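PDB 2IM5: nicotinate phosphoribosyltransferase from Porphyromonas gingivalis, which probably catalyses the ATP-driven synthesis of nicotinate mononucleotide from nicotinate and phosphoribosyl pyrophosphate, the step that brings nicotinate into NAD biosynthesis. Local coordinates for residues T194-V197 / H198-H201; V287-Y290 / E291-R294; P79-I82 / D83-D86; E234-I237 / N238-G242. All blocks are in the same frame, centred on the assembly; numbering follows the deposited sequence.

Contact 1 of 4, residues T194-V197 / H198-H201; sequences TSNV and HLAH
Asn196 caps the helix that starts one residue later: its OD1 accepts from Leu199 N at 3.0 Å with an N-H...O angle of 164°. The bond is straight at the hydrogen, yet the donor stands 50° out of the amide carbonyl plane, above it and not on a lone pair. With CG anti to the backbone N (chi1 -171°), the carboxamide folds back over the first turn instead of trailing behind it. The backbone joins in, since Asn196 O takes Ala200 N at 3.0 Å and Val197 O takes His201 N at 3.0 Å, the first i to i+4 bonds of the helix. Just before the cap, Thr194 OG1 accepts from Asn196 N at 3.1 Å, an ST turn at the bend between strand and helix.

The tight side joins methyl groups and the flat amide. Thr194 CG2 meets Ala200 CB at 3.5 Å, and Leu199 crosses the amide of Asn196 so that Leu199 CD1 lies 3.8 Å from Asn196 ND2. That amide nitrogen donates to Asp9 OD1, with a weak second bond to Glu176, so both ends of the buried carboxamide are used and its rotation is fixed. The looser side belongs to the partly exposed His198 and His201, which touch the preceding residues mainly through CB; the His201 ring instead stacks on Phe69.

The turn links strand 191-194 of the parallel sheet to helix 197-203, with Leu199 packed on helix 173-186 and Val197 facing Phe69 of helix 64-73.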
ATOM      1  N   THR A 194      -8.527   4.680   8.202  1.00 19.35           N
ATOM      2  CA  THR A 194      -8.516   3.881   6.984  1.00 19.97           C
ATOM      3  C   THR A 194      -7.562   4.457   5.946  1.00 19.91           C
ATOM      4  O   THR A 194      -7.289   5.661   5.923  1.00 19.01           O
ATOM      5  CB  THR A 194      -9.915   3.804   6.351  1.00 20.69           C
ATOM      6  OG1 THR A 194      -9.851   3.041   5.136  1.00 21.51           O
ATOM      7  CG2 THR A 194     -10.424   5.198   6.036  1.00 19.84           C
ATOM      8  N   SER A 195      -7.063   3.577   5.089  1.00 18.14           N
ATOM      9  CA  SER A 195      -6.145   3.971   4.045  1.00 18.30           C
ATOM     10  C   SER A 195      -6.913   4.598   2.887  1.00 18.14           C
ATOM     11  O   SER A 195      -6.365   5.415   2.140  1.00 17.77           O
ATOM     12  CB  SER A 195      -5.359   2.748   3.572  1.00 19.29           C
ATOM     13  OG  SER A 195      -4.415   3.110   2.587  1.00 22.99           O
ATOM     14  N   ASN A 196      -8.184   4.217   2.749  1.00 17.30           N
ATOM     15  CA  ASN A 196      -9.040   4.740   1.685  1.00 17.53           C
ATOM     16  C   ASN A 196      -9.426   6.181   2.009  1.00 17.85           C
ATOM     17  O   ASN A 196     -10.277   6.429   2.872  1.00 19.63           O
ATOM     18  CB  ASN A 196     -10.299   3.882   1.557  1.00 17.15           C
ATOM     19  CG  ASN A 196     -11.114   4.232   0.336  1.00 16.45           C
ATOM     20  OD1 ASN A 196     -11.418   5.403   0.088  1.00 17.67           O
ATOM     21  ND2 ASN A 196     -11.479   3.216  -0.440  1.00 18.72           N
ATOM     22  N   VAL A 197      -8.810   7.131   1.314  1.00 17.55           N
ATOM     23  CA  VAL A 197      -9.064   8.552   1.570  1.00 17.16           C
ATOM     24  C   VAL A 197     -10.527   8.954   1.387  1.00 19.01           C
ATOM     25  O   VAL A 197     -11.062   9.740   2.177  1.00 19.14           O
ATOM     26  CB  VAL A 197      -8.164   9.437   0.682  1.00 16.84           C
ATOM     27  CG1 VAL A 197      -8.313  10.906   1.073  1.00 15.56           C
ATOM     28  CG2 VAL A 197      -6.713   8.985   0.826  1.00 14.09           C
ATOM     29  N   HIS A 198     -11.167   8.409   0.355  1.00 18.85           N
ATOM     30  CA  HIS A 198     -12.570   8.689   0.083  1.00 19.12           C
ATOM     31  C   HIS A 198     -13.488   8.260   1.235  1.00 19.63           C
ATOM     32  O   HIS A 198     -14.359   9.025   1.674  1.00 17.37           O
ATOM     33  CB  HIS A 198     -13.017   7.980  -1.196  1.00 19.10           C
ATOM     34  CG  HIS A 198     -14.503   7.869  -1.333  1.00 20.89           C
ATOM     35  ND1 HIS A 198     -15.335   8.970  -1.361  1.00 21.31           N
ATOM     36  CD2 HIS A 198     -15.309   6.785  -1.443  1.00 20.74           C
ATOM     37  CE1 HIS A 198     -16.588   8.568  -1.487  1.00 21.69           C
ATOM     38  NE2 HIS A 198     -16.599   7.247  -1.539  1.00 22.72           N
ATOM     39  N   LEU A 199     -13.302   7.036   1.718  1.00 18.08           N
ATOM     40  CA  LEU A 199     -14.129   6.541   2.802  1.00 19.02           C
ATOM     41  C   LEU A 199     -13.802   7.212   4.137  1.00 19.63           C
ATOM     42  O   LEU A 199     -14.642   7.258   5.034  1.00 21.37           O
ATOM     43  CB  LEU A 199     -14.002   5.020   2.901  1.00 17.55           C
ATOM     44  CG  LEU A 199     -14.606   4.302   1.681  1.00 19.48           C
ATOM     45  CD1 LEU A 199     -14.482   2.794   1.839  1.00 16.37           C
ATOM     46  CD2 LEU A 199     -16.081   4.709   1.523  1.00 17.81           C
ATOM     47  N   ALA A 200     -12.585   7.732   4.273  1.00 19.22           N
ATOM     48  CA  ALA A 200     -12.202   8.418   5.500  1.00 18.17           C
ATOM     49  C   ALA A 200     -12.970   9.737   5.498  1.00 18.52           C
ATOM     50  O   ALA A 200     -13.449  10.204   6.531  1.00 17.82           O
ATOM     51  CB  ALA A 200     -10.705   8.681   5.516  1.00 17.51           C
ATOM     52  N   HIS A 201     -13.087  10.325   4.314  1.00 18.63           N
ATOM     53  CA  HIS A 201     -13.804  11.576   4.140  1.00 19.70           C
ATOM     54  C   HIS A 201     -15.282  11.339   4.430  1.00 20.81           C
ATOM     55  O   HIS A 201     -15.892  12.034   5.244  1.00 20.24           O
ATOM     56  CB  HIS A 201     -13.639  12.075   2.703  1.00 19.97           C
ATOM     57  CG  HIS A 201     -14.441  13.300   2.388  1.00 22.65           C
ATOM     58  ND1 HIS A 201     -14.794  13.645   1.101  1.00 24.64           N
ATOM     59  CD2 HIS A 201     -14.941  14.274   3.187  1.00 22.27           C
ATOM     60  CE1 HIS A 201     -15.477  14.776   1.120  1.00 23.85           C
ATOM     61  NE2 HIS A 201     -15.580  15.178   2.374  1.00 21.96           N
TER

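Contact 2 of 4, residues V287-Y290 / E291-R294; sequences VRRY and EELR
Arg289 and Glu292 meet in a salt bridge, Arg289 NH1 to Glu292 OE1 at 2.9 Å, with an N-H...O angle of 145°. The oxygen is approached nearly along its C-O axis but sits slightly out of the guanidinium plane, and the two flat groups are steeply turned, 70° apart, so a single N-H makes the bond and the carboxylate does not lie flat against the guanidinium. Leu293 covers one face of the same guanidinium: its CD2 stands 3.5 Å from Arg289 NH2, displaced toward the rim. Arg289 thus has a carboxylate at its edge and a methyl over a face.

A bend at chi2 (51°) in an otherwise extended chain carries the Arg289 head forward, toward the C-terminal end of the helix and these partners. From farther out, Phe261 O accepts from Arg289 NH2, a second grip that limits rotation of the head. The bond from Glu292 N to Arg288 O, 3.0 Å, fixes the Glu292 backbone, and a chain extended beyond CG places the carboxylate. Its other oxygen, OE2, lies alongside the aliphatic part of Arg288, 3.6 Å from Arg288 CG. The charges of that pair stay beyond salt-bridge range, with Arg288 NE 4.4 Å from Glu292 OE2.

Tyr290 and Leu293 turn to the protein and touch Ala266 of helix 263-268, whereas Arg288, Glu291 and Glu292 are exposed. The helix ends at Arg294, whose positive phi completes a Schellman motif closing the helical crossover of the beta-alpha-beta unit between strands 271-274 and 301-304.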
ATOM      1  N   VAL A 287      13.912  -4.804  18.254  1.00 23.94           N
ATOM      2  CA  VAL A 287      14.299  -4.501  19.625  1.00 23.79           C
ATOM      3  C   VAL A 287      15.811  -4.567  19.808  1.00 24.25           C
ATOM      4  O   VAL A 287      16.398  -3.702  20.467  1.00 24.52           O
ATOM      5  CB  VAL A 287      13.622  -5.465  20.629  1.00 23.98           C
ATOM      6  CG1 VAL A 287      14.188  -5.254  22.033  1.00 22.06           C
ATOM      7  CG2 VAL A 287      12.125  -5.228  20.631  1.00 24.68           C
ATOM      8  N   ARG A 288      16.448  -5.574  19.222  1.00 23.54           N
ATOM      9  CA  ARG A 288      17.895  -5.708  19.358  1.00 24.64           C
ATOM     10  C   ARG A 288      18.653  -4.549  18.706  1.00 24.38           C
ATOM     11  O   ARG A 288      19.594  -3.999  19.289  1.00 24.66           O
ATOM     12  CB  ARG A 288      18.383  -7.041  18.767  1.00 27.50           C
ATOM     13  CG  ARG A 288      19.905  -7.164  18.765  1.00 32.86           C
ATOM     14  CD  ARG A 288      20.420  -8.589  18.547  1.00 38.00           C
ATOM     15  NE  ARG A 288      20.150  -9.112  17.209  1.00 42.44           N
ATOM     16  CZ  ARG A 288      19.060  -9.800  16.878  1.00 44.44           C
ATOM     17  NH1 ARG A 288      18.130 -10.056  17.791  1.00 47.14           N
ATOM     18  NH2 ARG A 288      18.899 -10.233  15.632  1.00 44.68           N
ATOM     19  N   ARG A 289      18.250  -4.168  17.499  1.00 22.96           N
ATOM     20  CA  ARG A 289      18.927  -3.081  16.806  1.00 20.34           C
ATOM     21  C   ARG A 289      18.733  -1.750  17.530  1.00 20.26           C
ATOM     22  O   ARG A 289      19.656  -0.947  17.618  1.00 21.16           O
ATOM     23  CB  ARG A 289      18.431  -2.971  15.362  1.00 20.63           C
ATOM     24  CG  ARG A 289      19.141  -1.896  14.547  1.00 21.16           C
ATOM     25  CD  ARG A 289      20.663  -2.022  14.631  1.00 20.84           C
ATOM     26  NE  ARG A 289      21.322  -1.033  13.778  1.00 22.75           N
ATOM     27  CZ  ARG A 289      22.597  -0.669  13.886  1.00 22.46           C
ATOM     28  NH1 ARG A 289      23.370  -1.211  14.817  1.00 21.48           N
ATOM     29  NH2 ARG A 289      23.095   0.243  13.063  1.00 17.86           N
ATOM     30  N   TYR A 290      17.533  -1.505  18.041  1.00 19.52           N
ATOM     31  CA  TYR A 290      17.289  -0.262  18.764  1.00 20.04           C
ATOM     32  C   TYR A 290      18.216  -0.160  19.971  1.00 21.20           C
ATOM     33  O   TYR A 290      18.765   0.900  20.259  1.00 20.42           O
ATOM     34  CB  TYR A 290      15.838  -0.174  19.232  1.00 17.58           C
ATOM     35  CG  TYR A 290      14.872   0.358  18.191  1.00 18.34           C
ATOM     36  CD1 TYR A 290      15.158   1.521  17.475  1.00 17.16           C
ATOM     37  CD2 TYR A 290      13.648  -0.274  17.961  1.00 18.13           C
ATOM     38  CE1 TYR A 290      14.245   2.049  16.555  1.00 16.40           C
ATOM     39  CE2 TYR A 290      12.734   0.242  17.048  1.00 17.90           C
ATOM     40  CZ  TYR A 290      13.035   1.404  16.346  1.00 17.66           C
ATOM     41  OH  TYR A 290      12.122   1.914  15.437  1.00 16.29           O
ATOM     42  N   GLU A 291      18.395  -1.265  20.678  1.00 23.06           N
ATOM     43  CA  GLU A 291      19.267  -1.257  21.835  1.00 26.78           C
ATOM     44  C   GLU A 291      20.724  -1.070  21.443  1.00 26.80           C
ATOM     45  O   GLU A 291      21.475  -0.416  22.164  1.00 26.89           O
ATOM     46  CB  GLU A 291      19.069  -2.531  22.644  1.00 28.22           C
ATOM     47  CG  GLU A 291      17.660  -2.616  23.195  1.00 33.41           C
ATOM     48  CD  GLU A 291      17.415  -3.883  23.975  1.00 36.64           C
ATOM     49  OE1 GLU A 291      17.908  -4.945  23.540  1.00 37.22           O
ATOM     50  OE2 GLU A 291      16.716  -3.817  25.012  1.00 40.66           O
ATOM     51  N   GLU A 292      21.123  -1.625  20.303  1.00 28.04           N
ATOM     52  CA  GLU A 292      22.496  -1.464  19.838  1.00 28.79           C
ATOM     53  C   GLU A 292      22.740   0.019  19.599  1.00 29.01           C
ATOM     54  O   GLU A 292      23.818   0.545  19.879  1.00 28.36           O
ATOM     55  CB  GLU A 292      22.720  -2.212  18.520  1.00 30.94           C
ATOM     56  CG  GLU A 292      23.045  -3.680  18.661  1.00 33.95           C
ATOM     57  CD  GLU A 292      23.034  -4.394  17.320  1.00 37.09           C
ATOM     58  OE1 GLU A 292      23.307  -3.727  16.290  1.00 35.45           O
ATOM     59  OE2 GLU A 292      22.764  -5.619  17.300  1.00 38.19           O
ATOM     60  N   LEU A 293      21.727   0.689  19.059  1.00 28.99           N
ATOM     61  CA  LEU A 293      21.816   2.111  18.767  1.00 29.06           C
ATOM     62  C   LEU A 293      21.515   2.971  19.989  1.00 30.74           C
ATOM     63  O   LEU A 293      21.512   4.197  19.903  1.00 31.50           O
ATOM     64  CB  LEU A 293      20.841   2.472  17.647  1.00 28.79           C
ATOM     65  CG  LEU A 293      21.126   1.879  16.266  1.00 28.20           C
ATOM     66  CD1 LEU A 293      19.960   2.175  15.332  1.00 26.25           C
ATOM     67  CD2 LEU A 293      22.428   2.463  15.721  1.00 26.90           C
ATOM     68  N   ARG A 294      21.263   2.327  21.122  1.00 31.37           N
ATOM     69  CA  ARG A 294      20.947   3.037  22.353  1.00 33.94           C
ATOM     70  C   ARG A 294      19.703   3.904  22.192  1.00 33.50           C
ATOM     71  O   ARG A 294      19.661   5.054  22.627  1.00 33.31           O
ATOM     72  CB  ARG A 294      22.141   3.889  22.802  1.00 36.80           C
ATOM     73  CG  ARG A 294      23.083   3.176  23.769  1.00 42.27           C
ATOM     74  CD  ARG A 294      23.507   1.800  23.255  1.00 48.10           C
ATOM     75  NE  ARG A 294      24.207   1.020  24.279  1.00 52.17           N
ATOM     76  CZ  ARG A 294      24.643  -0.226  24.111  1.00 53.17           C
ATOM     77  NH1 ARG A 294      24.455  -0.848  22.954  1.00 53.22           N
ATOM     78  NH2 ARG A 294      25.270  -0.849  25.103  1.00 54.33           N
TER

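Contact 3 of 4, residues P79-I82 / D83-D86; sequences PIYI and DFLD
The rings of Tyr81 and Phe84 lie side by side and point the same way, their planes inclined by 31° and their centroids 5.5 Å apart. This is an oblique aromatic pair, neither stacked nor edge-to-face, and its nearest atoms are Tyr81 CE1 and Phe84 CD2 at 3.5 Å. Leu85 also meets the tyrosine: Leu85 CD1 is 3.6 Å from Tyr81 CE2, and Leu85 CG makes an off-centre CH-pi contact, 4.2 Å from the ring centroid and 30° off the normal. Both neighbours approach from the same side of the phenol plane, Phe84 nearest CE1 and Leu85 nearest CE2.

Torsions account for the grouping. Tyr81 has CG trans to its main-chain nitrogen (chi1 -165°), which carries the ring forward along the helix toward residues three and four positions on. Backbone bonds fix the spacing: Leu85 N reaches Tyr81 O at 2.9 Å, and Asp86 N reaches Ile82 O at 2.8 Å.

Beyond the pair, Tyr81 meets Tyr19, and both Tyr81 and Leu85 rest on Phe15 of helix 12-24. Ile82 and Leu85 pack on helix 64-73, while the Phe84 ring also meets that of Phe88. Tyr81, Ile82 and Leu85 are buried, whereas Pro79, Ile80 and Asp83 lie on the exposed side of helix 79-87.

Between the side chains of Tyr81, Phe84 and Leu85 the attraction is dispersive and weakly CH-pi, without a polar bond; the directional hydrogen bonding across this stretch is that of the main chain.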
ATOM      1  N   PRO A  79      -0.148  22.989  -0.547  1.00 19.03           N
ATOM      2  CA  PRO A  79      -1.126  23.606  -1.442  1.00 19.11           C
ATOM      3  C   PRO A  79      -0.828  23.348  -2.922  1.00 18.47           C
ATOM      4  O   PRO A  79      -1.745  23.175  -3.723  1.00 20.13           O
ATOM      5  CB  PRO A  79      -1.037  25.087  -1.075  1.00 18.47           C
ATOM      6  CG  PRO A  79      -0.711  25.048   0.383  1.00 18.48           C
ATOM      7  CD  PRO A  79       0.340  23.963   0.448  1.00 19.18           C
ATOM      8  N   ILE A  80       0.450  23.319  -3.285  1.00 16.16           N
ATOM      9  CA  ILE A  80       0.818  23.080  -4.671  1.00 14.56           C
ATOM     10  C   ILE A  80       0.321  21.711  -5.131  1.00 15.14           C
ATOM     11  O   ILE A  80      -0.112  21.565  -6.272  1.00 15.60           O
ATOM     12  CB  ILE A  80       2.365  23.168  -4.896  1.00 14.97           C
ATOM     13  CG1 ILE A  80       2.695  22.955  -6.383  1.00 14.90           C
ATOM     14  CG2 ILE A  80       3.092  22.113  -4.079  1.00 14.95           C
ATOM     15  CD1 ILE A  80       2.131  24.045  -7.303  1.00 15.28           C
ATOM     16  N   TYR A  81       0.377  20.714  -4.250  1.00 14.22           N
ATOM     17  CA  TYR A  81      -0.075  19.383  -4.631  1.00 15.63           C
ATOM     18  C   TYR A  81      -1.594  19.331  -4.708  1.00 15.42           C
ATOM     19  O   TYR A  81      -2.154  18.610  -5.529  1.00 15.53           O
ATOM     20  CB  TYR A  81       0.423  18.317  -3.657  1.00 14.36           C
ATOM     21  CG  TYR A  81       0.277  16.928  -4.228  1.00 15.95           C
ATOM     22  CD1 TYR A  81       0.986  16.553  -5.373  1.00 17.24           C
ATOM     23  CD2 TYR A  81      -0.587  15.998  -3.649  1.00 14.88           C
ATOM     24  CE1 TYR A  81       0.836  15.285  -5.928  1.00 16.78           C
ATOM     25  CE2 TYR A  81      -0.743  14.731  -4.191  1.00 15.50           C
ATOM     26  CZ  TYR A  81      -0.027  14.380  -5.330  1.00 16.63           C
ATOM     27  OH  TYR A  81      -0.164  13.124  -5.858  1.00 15.91           O
ATOM     28  N   ILE A  82      -2.253  20.089  -3.843  1.00 16.05           N
ATOM     29  CA  ILE A  82      -3.702  20.130  -3.856  1.00 18.01           C
ATOM     30  C   ILE A  82      -4.160  20.783  -5.156  1.00 17.93           C
ATOM     31  O   ILE A  82      -5.164  20.372  -5.731  1.00 18.83           O
ATOM     32  CB  ILE A  82      -4.246  20.891  -2.643  1.00 19.55           C
ATOM     33  CG1 ILE A  82      -3.933  20.088  -1.381  1.00 21.69           C
ATOM     34  CG2 ILE A  82      -5.753  21.094  -2.769  1.00 17.93           C
ATOM     35  CD1 ILE A  82      -4.316  20.799  -0.123  1.00 27.18           C
ATOM     36  N   ASP A  83      -3.421  21.786  -5.624  1.00 18.37           N
ATOM     37  CA  ASP A  83      -3.760  22.436  -6.890  1.00 19.16           C
ATOM     38  C   ASP A  83      -3.560  21.427  -8.019  1.00 19.00           C
ATOM     39  O   ASP A  83      -4.343  21.379  -8.964  1.00 20.27           O
ATOM     40  CB  ASP A  83      -2.876  23.664  -7.151  1.00 20.28           C
ATOM     41  CG  ASP A  83      -3.399  24.917  -6.472  1.00 23.07           C
ATOM     42  OD1 ASP A  83      -4.595  24.948  -6.133  1.00 25.63           O
ATOM     43  OD2 ASP A  83      -2.621  25.878  -6.283  1.00 24.52           O
ATOM     44  N   PHE A  84      -2.505  20.623  -7.919  1.00 18.36           N
ATOM     45  CA  PHE A  84      -2.239  19.606  -8.932  1.00 19.10           C
ATOM     46  C   PHE A  84      -3.395  18.613  -8.988  1.00 18.35           C
ATOM     47  O   PHE A  84      -3.909  18.312 -10.059  1.00 21.10           O
ATOM     48  CB  PHE A  84      -0.939  18.854  -8.620  1.00 17.79           C
ATOM     49  CG  PHE A  84      -0.779  17.579  -9.401  1.00 16.66           C
ATOM     50  CD1 PHE A  84      -0.505  17.612 -10.766  1.00 16.16           C
ATOM     51  CD2 PHE A  84      -0.943  16.343  -8.777  1.00 15.96           C
ATOM     52  CE1 PHE A  84      -0.398  16.434 -11.504  1.00 16.94           C
ATOM     53  CE2 PHE A  84      -0.840  15.154  -9.503  1.00 17.83           C
ATOM     54  CZ  PHE A  84      -0.567  15.201 -10.874  1.00 17.33           C
ATOM     55  N   LEU A  85      -3.801  18.103  -7.829  1.00 17.87           N
ATOM     56  CA  LEU A  85      -4.897  17.146  -7.779  1.00 18.10           C
ATOM     57  C   LEU A  85      -6.203  17.776  -8.259  1.00 19.69           C
ATOM     58  O   LEU A  85      -7.009  17.127  -8.925  1.00 21.27           O
ATOM     59  CB  LEU A  85      -5.075  16.613  -6.355  1.00 17.13           C
ATOM     60  CG  LEU A  85      -3.957  15.722  -5.791  1.00 16.98           C
ATOM     61  CD1 LEU A  85      -4.327  15.290  -4.377  1.00 17.07           C
ATOM     62  CD2 LEU A  85      -3.748  14.492  -6.688  1.00 14.95           C
ATOM     63  N   ASP A  86      -6.403  19.047  -7.928  1.00 20.00           N
ATOM     64  CA  ASP A  86      -7.616  19.747  -8.319  1.00 22.53           C
ATOM     65  C   ASP A  86      -7.757  19.835  -9.837  1.00 23.47           C
ATOM     66  O   ASP A  86      -8.864  19.773 -10.368  1.00 24.37           O
ATOM     67  CB  ASP A  86      -7.633  21.149  -7.695  1.00 24.00           C
ATOM     68  CG  ASP A  86      -9.012  21.802  -7.753  1.00 25.83           C
ATOM     69  OD1 ASP A  86     -10.024  21.074  -7.657  1.00 27.49           O
ATOM     70  OD2 ASP A  86      -9.087  23.045  -7.877  1.00 26.37           O
TER

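Contact 4 of 4, residues E234-I237 / N238-G242; sequences EDWI and NVYDG
Glu234 O accepts from Asn238 N at 3.0 Å, the first of four successive i to i+4 bonds at the C-terminal end of helix 228-240, which is terminated by two residues of positive phi. The last of these bonds, Asp241 N to Ile237 O, is short at 2.7 Å but more bent, with an N-H...O angle of 134°. There the helix stops: Asp241 leaves helical geometry with positive phi, and Gly242 follows, its backbone angles such that a side chain would be brought against the carbonyl oxygen of Asp241.

Among the side chains, Trp236 and Tyr240, one turn apart, form an edge-to-face pair. Tyr240 directs its CD2 edge onto the indole face, with Tyr240 CD2 3.7 Å from Trp236 CE2; the six-membered ring of Trp236 and the Tyr240 ring have centroids 4.9 Å apart and planes at 56°. Trp236 CG points away from its own N (chi1 -169°), laying the indole forward along the helix beneath the tyrosine edge. On a face of the tyrosine, Val239 CG1 lies offset toward the rim.

Both aromatic polar ends have partners elsewhere: Tyr240 OH bonds Thr16 O of helix 12-24, and Trp236 NE1 bonds Leu244 O beyond the turn. Each ring is consequently held by one polar bond as well as by packing. Trp236 also meets Trp215 edge-to-face, while Val239 touches Tyr19 and Leu24.

Where the turn opens, a water accepts from Gly242 N at 2.8 Å and donates a weak bond to Trp236 O at 3.5 Å.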
ATOM      1  N   GLU A 234      16.051   9.735   3.807  1.00 14.68           N
ATOM      2  CA  GLU A 234      16.460  11.139   3.783  1.00 17.64           C
ATOM      3  C   GLU A 234      15.540  11.950   2.873  1.00 18.34           C
ATOM      4  O   GLU A 234      15.168  13.075   3.209  1.00 17.91           O
ATOM      5  CB  GLU A 234      17.909  11.283   3.304  1.00 20.65           C
ATOM      6  CG  GLU A 234      18.947  10.885   4.340  1.00 25.05           C
ATOM      7  CD  GLU A 234      19.114  11.941   5.429  1.00 28.97           C
ATOM      8  OE1 GLU A 234      19.812  12.947   5.181  1.00 31.09           O
ATOM      9  OE2 GLU A 234      18.542  11.773   6.525  1.00 27.78           O
ATOM     10  N   ASP A 235      15.173  11.381   1.725  1.00 17.32           N
ATOM     11  CA  ASP A 235      14.287  12.079   0.805  1.00 17.05           C
ATOM     12  C   ASP A 235      12.884  12.204   1.389  1.00 17.09           C
ATOM     13  O   ASP A 235      12.218  13.221   1.203  1.00 16.73           O
ATOM     14  CB  ASP A 235      14.244  11.364  -0.556  1.00 18.21           C
ATOM     15  CG  ASP A 235      15.536  11.549  -1.350  1.00 20.80           C
ATOM     16  OD1 ASP A 235      16.363  12.394  -0.945  1.00 22.55           O
ATOM     17  OD2 ASP A 235      15.730  10.866  -2.379  1.00 18.99           O
ATOM     18  N   TRP A 236      12.434  11.174   2.104  1.00 16.49           N
ATOM     19  CA  TRP A 236      11.107  11.218   2.708  1.00 15.24           C
ATOM     20  C   TRP A 236      11.057  12.336   3.756  1.00 15.50           C
ATOM     21  O   TRP A 236      10.052  13.047   3.893  1.00 14.17           O
ATOM     22  CB  TRP A 236      10.778   9.869   3.353  1.00 15.22           C
ATOM     23  CG  TRP A 236       9.341   9.726   3.764  1.00 15.58           C
ATOM     24  CD1 TRP A 236       8.840   9.810   5.025  1.00 16.77           C
ATOM     25  CD2 TRP A 236       8.223   9.449   2.906  1.00 16.71           C
ATOM     26  NE1 TRP A 236       7.478   9.601   5.015  1.00 17.17           N
ATOM     27  CE2 TRP A 236       7.074   9.375   3.726  1.00 16.21           C
ATOM     28  CE3 TRP A 236       8.082   9.255   1.524  1.00 16.73           C
ATOM     29  CZ2 TRP A 236       5.801   9.114   3.214  1.00 16.72           C
ATOM     30  CZ3 TRP A 236       6.812   8.993   1.012  1.00 17.63           C
ATOM     31  CH2 TRP A 236       5.689   8.924   1.855  1.00 16.46           C
ATOM     32  N   ILE A 237      12.148  12.486   4.495  1.00 14.61           N
ATOM     33  CA  ILE A 237      12.240  13.524   5.513  1.00 15.72           C
ATOM     34  C   ILE A 237      12.263  14.897   4.844  1.00 16.15           C
ATOM     35  O   ILE A 237      11.659  15.857   5.337  1.00 16.01           O
ATOM     36  CB  ILE A 237      13.514  13.347   6.360  1.00 17.03           C
ATOM     37  CG1 ILE A 237      13.399  12.063   7.187  1.00 17.35           C
ATOM     38  CG2 ILE A 237      13.728  14.566   7.259  1.00 15.66           C
ATOM     39  CD1 ILE A 237      14.712  11.609   7.786  1.00 16.75           C
ATOM     40  N   ASN A 238      12.960  14.994   3.715  1.00 15.07           N
ATOM     41  CA  ASN A 238      13.010  16.262   2.991  1.00 15.72           C
ATOM     42  C   ASN A 238      11.603  16.662   2.578  1.00 16.86           C
ATOM     43  O   ASN A 238      11.232  17.832   2.638  1.00 19.84           O
ATOM     44  CB  ASN A 238      13.888  16.136   1.744  1.00 13.84           C
ATOM     45  CG  ASN A 238      13.830  17.377   0.850  1.00 16.73           C
ATOM     46  OD1 ASN A 238      12.849  17.608   0.131  1.00 14.24           O
ATOM     47  ND2 ASN A 238      14.884  18.185   0.900  1.00 14.98           N
ATOM     48  N   VAL A 239      10.809  15.681   2.169  1.00 15.99           N
ATOM     49  CA  VAL A 239       9.457  15.964   1.731  1.00 15.24           C
ATOM     50  C   VAL A 239       8.475  16.245   2.868  1.00 16.60           C
ATOM     51  O   VAL A 239       7.715  17.212   2.806  1.00 15.17           O
ATOM     52  CB  VAL A 239       8.903  14.790   0.875  1.00 15.49           C
ATOM     53  CG1 VAL A 239       7.455  15.061   0.466  1.00 13.09           C
ATOM     54  CG2 VAL A 239       9.783  14.582  -0.362  1.00  9.93           C
ATOM     55  N   TYR A 240       8.502  15.425   3.914  1.00 16.89           N
ATOM     56  CA  TYR A 240       7.532  15.577   4.990  1.00 17.85           C
ATOM     57  C   TYR A 240       8.007  16.093   6.334  1.00 20.35           C
ATOM     58  O   TYR A 240       7.224  16.167   7.276  1.00 18.91           O
ATOM     59  CB  TYR A 240       6.771  14.252   5.152  1.00 16.04           C
ATOM     60  CG  TYR A 240       5.919  13.952   3.934  1.00 13.49           C
ATOM     61  CD1 TYR A 240       4.846  14.773   3.599  1.00 10.82           C
ATOM     62  CD2 TYR A 240       6.229  12.895   3.076  1.00 11.11           C
ATOM     63  CE1 TYR A 240       4.107  14.556   2.446  1.00  8.91           C
ATOM     64  CE2 TYR A 240       5.490  12.671   1.918  1.00  9.38           C
ATOM     65  CZ  TYR A 240       4.433  13.509   1.613  1.00  6.86           C
ATOM     66  OH  TYR A 240       3.687  13.311   0.482  1.00 10.98           O
ATOM     67  N   ASP A 241       9.285  16.452   6.412  1.00 24.00           N
ATOM     68  CA  ASP A 241       9.880  17.015   7.624  1.00 28.26           C
ATOM     69  C   ASP A 241       9.548  16.305   8.926  1.00 27.30           C
ATOM     70  O   ASP A 241       9.309  16.961   9.933  1.00 28.52           O
ATOM     71  CB  ASP A 241       9.468  18.480   7.769  1.00 32.74           C
ATOM     72  CG  ASP A 241       9.541  19.241   6.459  1.00 38.48           C
ATOM     73  OD1 ASP A 241      10.618  19.225   5.816  1.00 42.39           O
ATOM     74  OD2 ASP A 241       8.521  19.865   6.076  1.00 42.07           O
ATOM     75  N   GLY A 242       9.534  14.978   8.917  1.00 27.25           N
ATOM     76  CA  GLY A 242       9.226  14.263  10.140  1.00 25.73           C
ATOM     77  C   GLY A 242       7.819  13.700  10.219  1.00 24.96           C
ATOM     78  O   GLY A 242       7.560  12.830  11.044  1.00 23.97           O
TER
HETATM   79  O   HOH W   1       9.193  12.707   7.254  1.00 26.59           O

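In the fold
All four contacts are local, at or within helices, but they sample different depths. Contact 1 is buried, its centre about 13 Å from the chain centre, and opens a helix with a polar cap; contacts 2 and 4 lie at helix ends, and contact 3 lies within the short helix 79-87. Contact 2, farthest out at about 27 Å, relies on a salt bridge at the surface, whereas contacts 3 and 4 rely on aromatic pairs. Those two share a neighbour, helix 12-24, and their nearest atoms are about 7 Å apart. Contacts 1 and 3 both pack on helix 64-73, while contacts 2 and 4 both adjoin helix 263-268.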